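Local coordinates for LPXTG-motif cell wall anchor domain protein (Mobiluncus mulieris, PDB 5U5O) that probably serves as a giant cell-wall-linked adhesin, of which this piece forms two Ig-like domains containing intramolecular cross-links, at residues V38-T43 and K93-E98. Residues are numbered along the deposited sequence; the frame is centred on the assembly and turned at random.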
loop_
_atom_site.group_PDB
_atom_site.type_symbol
_atom_site.label_atom_id
_atom_site.label_comp_id
_atom_site.label_asym_id
_atom_site.label_seq_id
_atom_site.Cartn_x
_atom_site.Cartn_y
_atom_site.Cartn_z
ATOM N N VAL A 38 29.927 2.472 21.556
ATOM C CA VAL A 38 31.032 2.252 20.658
ATOM C C VAL A 38 32.186 3.138 21.080
ATOM O O VAL A 38 32.024 4.059 21.883
ATOM C CB VAL A 38 30.633 2.531 19.180
ATOM C CG1 VAL A 38 29.807 1.378 18.649
ATOM C CG2 VAL A 38 29.893 3.861 18.993
ATOM N N GLU A 39 33.354 2.877 20.516
ATOM C CA GLU A 39 34.578 3.547 20.932
ATOM C C GLU A 39 34.927 4.676 19.946
ATOM O O GLU A 39 35.141 4.431 18.756
ATOM C CB GLU A 39 35.727 2.541 21.006
ATOM C CG GLU A 39 37.031 3.148 21.481
ATOM C CD GLU A 39 38.116 2.095 21.720
ATOM O OE1 GLU A 39 37.840 1.042 22.350
ATOM O OE2 GLU A 39 39.258 2.335 21.286
ATOM N N GLU A 40 35.084 5.877 20.482
ATOM C CA GLU A 40 35.550 7.015 19.674
ATOM C C GLU A 40 36.937 6.707 19.137
ATOM O O GLU A 40 37.804 6.201 19.859
ATOM C CB GLU A 40 35.559 8.304 20.492
ATOM C CG GLU A 40 34.168 8.770 20.900
ATOM C CD GLU A 40 34.152 10.029 21.749
ATOM O OE1 GLU A 40 35.174 10.727 21.882
ATOM O OE2 GLU A 40 33.076 10.326 22.298
ATOM N N GLY A 41 37.131 6.996 17.853
ATOM C CA GLY A 41 38.376 6.740 17.155
ATOM C C GLY A 41 38.467 5.422 16.422
ATOM O O GLY A 41 39.385 5.226 15.630
ATOM N N LYS A 42 37.571 4.479 16.709
ATOM C CA LYS A 42 37.536 3.229 15.961
ATOM C C LYS A 42 36.666 3.377 14.714
ATOM O O LYS A 42 35.700 4.141 14.711
ATOM C CB LYS A 42 37.043 2.071 16.842
ATOM C CG LYS A 42 38.017 1.734 17.988
ATOM C CD LYS A 42 37.916 0.312 18.534
ATOM C CE LYS A 42 38.663 -0.713 17.675
ATOM N NZ LYS A 42 38.528 -2.106 18.181
ATOM N N THR A 43 36.981 2.552 13.724
ATOM C CA THR A 43 36.275 2.519 12.457
ATOM C C THR A 43 35.486 1.229 12.340
ATOM O O THR A 43 36.051 0.163 12.212
ATOM C CB THR A 43 37.220 2.667 11.252
ATOM O OG1 THR A 43 37.913 3.908 11.376
ATOM C CG2 THR A 43 36.424 2.639 9.927
ATOM N N LYS A 93 26.024 5.675 25.764
ATOM C CA LYS A 93 26.562 6.687 24.871
ATOM C C LYS A 93 26.074 6.340 23.475
ATOM O O LYS A 93 26.319 5.267 22.951
ATOM C CB LYS A 93 28.084 6.744 24.937
ATOM C CG LYS A 93 28.567 7.246 26.298
ATOM C CD LYS A 93 30.083 7.242 26.417
ATOM C CE LYS A 93 30.544 7.507 27.842
ATOM N NZ LYS A 93 30.292 8.906 28.276
ATOM N N VAL A 94 25.377 7.303 22.846
ATOM C CA VAL A 94 24.727 7.120 21.522
ATOM C C VAL A 94 25.383 8.022 20.492
ATOM O O VAL A 94 25.561 9.193 20.754
ATOM C CB VAL A 94 23.223 7.391 21.580
ATOM C CG1 VAL A 94 22.568 7.034 20.249
ATOM C CG2 VAL A 94 22.566 6.631 22.717
ATOM N N TYR A 95 25.822 7.398 19.415
ATOM C CA TYR A 95 26.403 8.111 18.285
ATOM C C TYR A 95 25.553 7.846 17.051
ATOM O O TYR A 95 25.254 6.701 16.730
ATOM C CB TYR A 95 27.822 7.656 18.040
ATOM C CG TYR A 95 28.717 7.879 19.234
ATOM C CD1 TYR A 95 28.764 6.959 20.283
ATOM C CD2 TYR A 95 29.508 9.022 19.338
ATOM C CE1 TYR A 95 29.581 7.170 21.380
ATOM C CE2 TYR A 95 30.337 9.220 20.447
ATOM C CZ TYR A 95 30.361 8.287 21.466
ATOM O OH TYR A 95 31.171 8.503 22.551
ATOM N N GLU A 96 25.203 8.915 16.318
ATOM C CA GLU A 96 24.240 8.818 15.218
ATOM C C GLU A 96 24.889 9.071 13.871
ATOM O O GLU A 96 25.711 9.964 13.729
ATOM C CB GLU A 96 23.111 9.788 15.457
ATOM C CG GLU A 96 21.955 9.643 14.477
ATOM C CD GLU A 96 20.817 10.574 14.802
ATOM O OE1 GLU A 96 19.952 10.219 15.622
ATOM O OE2 GLU A 96 20.715 11.644 14.162
ATOM N N THR A 97 24.525 8.232 12.910
ATOM C CA THR A 97 24.858 8.487 11.504
ATOM C C THR A 97 23.659 8.039 10.684
ATOM O O THR A 97 22.600 7.758 11.238
ATOM C CB THR A 97 26.161 7.766 11.120
ATOM O OG1 THR A 97 26.541 8.167 9.798
ATOM C CG2 THR A 97 26.043 6.260 11.193
ATOM N N GLU A 98 23.776 8.066 9.356
ATOM C CA GLU A 98 22.638 7.653 8.526
ATOM C C GLU A 98 23.070 7.018 7.226
ATOM O O GLU A 98 24.190 7.234 6.762
ATOM C CB GLU A 98 21.714 8.830 8.232
ATOM C CG GLU A 98 22.356 9.946 7.443
ATOM C CD GLU A 98 21.421 11.118 7.255
ATOM O OE1 GLU A 98 21.260 11.908 8.207
ATOM O OE2 GLU A 98 20.848 11.251 6.154
#
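Tyr95, on strand 94-104, spans the gap to Val38 and Glu40 in the loop joining strands 26-36 and 43-52; the backbones stay well apart, 7.6 Å between CA of Val38 and CA of Lys93, and it is the phenol that makes the connection. Two parts of the side chain are used. Near its root, CD1 of Tyr95 lies 3.5 Å from the CG2 methyl of Val38, which meets the ring obliquely, the valine and tyrosine side chains pointing opposite ways as they pass. At its far end, Tyr95 OH donates a hydrogen bond of 2.6 Å to OE2 of Glu40. The acceptor oxygen sits at the ring edge, near the ring plane, and offers its anti lone pair, turned away from OE1; the carboxylate plane stands 85° to the ring. Glu40 reaches the hydroxyl through a chain extended beyond CG (chi2 178°), and its CG comes within 3.4 Å of Tyr95 OH. NZ of Lys93, 6.7 Å from OE2 of Glu40, is too distant for a salt bridge but may favour the charged carboxylate. Glu40 and Gly41 are the central residues of a type II turn from Glu39 to Lys42, closed by Lys42 N to Glu39 O at 3.2 Å. Val72 touches both Val38 and Tyr95, while backbone bonding of Tyr95 to Leu35 places its strand beside 26-36. The contact thus ties a loop crossing between the sheets of strands 26-36 and 43-52 to strand 94-104 of the first, as in an Ig-like beta-sandwich, at one end of the T-Q ester bond domain.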